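Long-range contact in Nrps/pks (Streptomyces albus, PDB 4OPE), which is a ketosynthase domain of the oxazolomycin synthase and probably takes part in decarboxylative condensation during polyketide chain growth: residues V10-A15 against A245-R250. Numbering follows the deposited sequence.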
loop_
_atom_site.group_PDB
_atom_site.type_symbol
_atom_site.label_atom_id
_atom_site.label_comp_id
_atom_site.label_asym_id
_atom_site.label_seq_id
_atom_site.Cartn_x
_atom_site.Cartn_y
_atom_site.Cartn_z
ATOM N N VAL A 10 2.815 -10.183 -18.951
ATOM C CA VAL A 10 3.508 -9.258 -19.839
ATOM C C VAL A 10 3.014 -7.839 -19.664
ATOM O O VAL A 10 1.936 -7.605 -19.132
ATOM C CB VAL A 10 3.307 -9.621 -21.306
ATOM C CG1 VAL A 10 3.855 -11.024 -21.588
ATOM C CG2 VAL A 10 1.833 -9.521 -21.707
ATOM N N ILE A 11 3.844 -6.903 -20.091
ATOM C CA ILE A 11 3.532 -5.517 -20.059
ATOM C C ILE A 11 3.111 -5.129 -21.473
ATOM O O ILE A 11 3.856 -5.295 -22.436
ATOM C CB ILE A 11 4.770 -4.666 -19.704
ATOM C CG1 ILE A 11 5.182 -4.871 -18.252
ATOM C CG2 ILE A 11 4.535 -3.163 -19.971
ATOM C CD1 ILE A 11 6.489 -4.177 -17.924
ATOM N N VAL A 12 1.951 -4.524 -21.589
ATOM C CA VAL A 12 1.461 -4.169 -22.894
ATOM C C VAL A 12 1.269 -2.689 -23.091
ATOM O O VAL A 12 0.726 -2.298 -24.071
ATOM C CB VAL A 12 0.126 -4.854 -23.180
ATOM C CG1 VAL A 12 0.254 -6.347 -22.993
ATOM C CG2 VAL A 12 -0.988 -4.280 -22.301
ATOM N N GLY A 13 1.672 -1.857 -22.158
ATOM C CA GLY A 13 1.671 -0.400 -22.422
ATOM C C GLY A 13 2.374 0.310 -21.298
ATOM O O GLY A 13 2.476 -0.211 -20.223
ATOM N N VAL A 14 2.836 1.507 -21.547
ATOM C CA VAL A 14 3.515 2.288 -20.509
ATOM C C VAL A 14 3.293 3.750 -20.776
ATOM O O VAL A 14 3.171 4.162 -21.929
ATOM C CB VAL A 14 5.050 1.962 -20.463
ATOM C CG1 VAL A 14 5.711 2.085 -21.856
ATOM C CG2 VAL A 14 5.797 2.786 -19.406
ATOM N N ALA A 15 3.287 4.530 -19.719
ATOM C CA ALA A 15 3.170 5.960 -19.826
ATOM C C ALA A 15 3.795 6.644 -18.621
ATOM O O ALA A 15 3.933 6.039 -17.565
ATOM C CB ALA A 15 1.709 6.317 -19.958
ATOM N N ALA A 245 3.113 4.536 -15.159
ATOM C CA ALA A 245 2.316 3.341 -15.022
ATOM C C ALA A 245 2.537 2.414 -16.202
ATOM O O ALA A 245 2.819 2.861 -17.314
ATOM C CB ALA A 245 0.854 3.732 -14.928
ATOM N N VAL A 246 2.398 1.124 -15.937
ATOM C CA VAL A 246 2.431 0.128 -16.954
ATOM C C VAL A 246 1.133 -0.653 -16.877
ATOM O O VAL A 246 0.432 -0.674 -15.838
ATOM C CB VAL A 246 3.603 -0.850 -16.742
ATOM C CG1 VAL A 246 4.935 -0.151 -16.907
ATOM C CG2 VAL A 246 3.553 -1.508 -15.379
ATOM N N LEU A 247 0.816 -1.352 -17.961
ATOM C CA LEU A 247 -0.439 -2.140 -18.014
ATOM C C LEU A 247 -0.077 -3.579 -18.214
ATOM O O LEU A 247 0.691 -3.904 -19.118
ATOM C CB LEU A 247 -1.371 -1.652 -19.135
ATOM C CG LEU A 247 -2.775 -2.308 -19.125
ATOM C CD1 LEU A 247 -3.578 -1.879 -17.937
ATOM C CD2 LEU A 247 -3.554 -1.933 -20.346
ATOM N N LEU A 248 -0.638 -4.426 -17.364
ATOM C CA LEU A 248 -0.244 -5.827 -17.266
ATOM C C LEU A 248 -1.362 -6.799 -17.658
ATOM O O LEU A 248 -2.550 -6.501 -17.501
ATOM C CB LEU A 248 0.200 -6.108 -15.843
ATOM C CG LEU A 248 1.323 -5.206 -15.319
ATOM C CD1 LEU A 248 1.354 -5.210 -13.798
ATOM C CD2 LEU A 248 2.660 -5.667 -15.867
ATOM N N LYS A 249 -0.960 -7.957 -18.158
ATOM C CA LYS A 249 -1.861 -8.917 -18.820
ATOM C C LYS A 249 -1.184 -10.287 -18.826
ATOM O O LYS A 249 0.039 -10.350 -18.872
ATOM C CB LYS A 249 -2.019 -8.513 -20.282
ATOM C CG LYS A 249 -3.416 -8.436 -20.855
ATOM C CD LYS A 249 -3.471 -7.339 -21.894
ATOM C CE LYS A 249 -4.893 -7.028 -22.361
ATOM N NZ LYS A 249 -5.031 -5.570 -22.711
ATOM N N ARG A 250 -1.956 -11.368 -18.819
ATOM C CA ARG A 250 -1.420 -12.686 -19.165
ATOM C C ARG A 250 -0.990 -12.729 -20.614
ATOM O O ARG A 250 -1.690 -12.172 -21.473
ATOM C CB ARG A 250 -2.456 -13.765 -18.955
ATOM C CG ARG A 250 -2.647 -14.107 -17.507
ATOM C CD ARG A 250 -3.576 -15.270 -17.385
ATOM N NE ARG A 250 -4.053 -15.502 -16.027
ATOM C CZ ARG A 250 -3.362 -16.144 -15.088
ATOM N NH1 ARG A 250 -2.119 -16.589 -15.324
ATOM N NH2 ARG A 250 -3.922 -16.327 -13.893
#
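V12 wedges its two methyls between L247 and K249, where 10-15 and 245-250 run antiparallel. V12 CG2 meets L247 CD2 at 4.0 Å, and V12 CG1 lies 4.0 Å from CD of K249, whose aliphatic chain crosses the valine at about a right angle. With chi1 near -55°, V12 CG2 falls between its own backbone N and carbonyl carbon, which turns this methyl to L247. Cut back to an alanine, V12 would probably leave the K249 methylenes and the L247 methyl without their apolar partner and open a gap between them.

V12 can sit there because of a beta bulge: V12 and G13 together face the single residue L247. V12 N gives a nearly linear bond to L247 O (2.8 Å, 170°). L247 N reaches G13 O at 3.0 Å, from 32° outside the carbonyl plane. On either side the pairing is regular: V10 with K249 and A15 with A245, each joined by two backbone bonds.

Beneath, I11, V14, V246 and L248 share the other face. L248 CD2 lies alongside I11 CG1 at 3.6 Å, the two chains pointing the same way, and V14 CG2 leans against V246 CG1 at 4.0 Å. Helix 178-192 packs on L248 through L183, A186 and I190, while L105 of helix 93-108 meets A15, A245 and L247 on the opposite face. D108 OD2 accepts a hydrogen bond from V14 N.

The pair forms the 5-1 step of the 3-2-4-5-1 strand order of a thiolase-fold half, joining regions some 230 residues apart. Six backbone bonds across the pair thus pay for much of its buried polarity, and almost purely apolar side chains fit the sheet to the helices on its two faces.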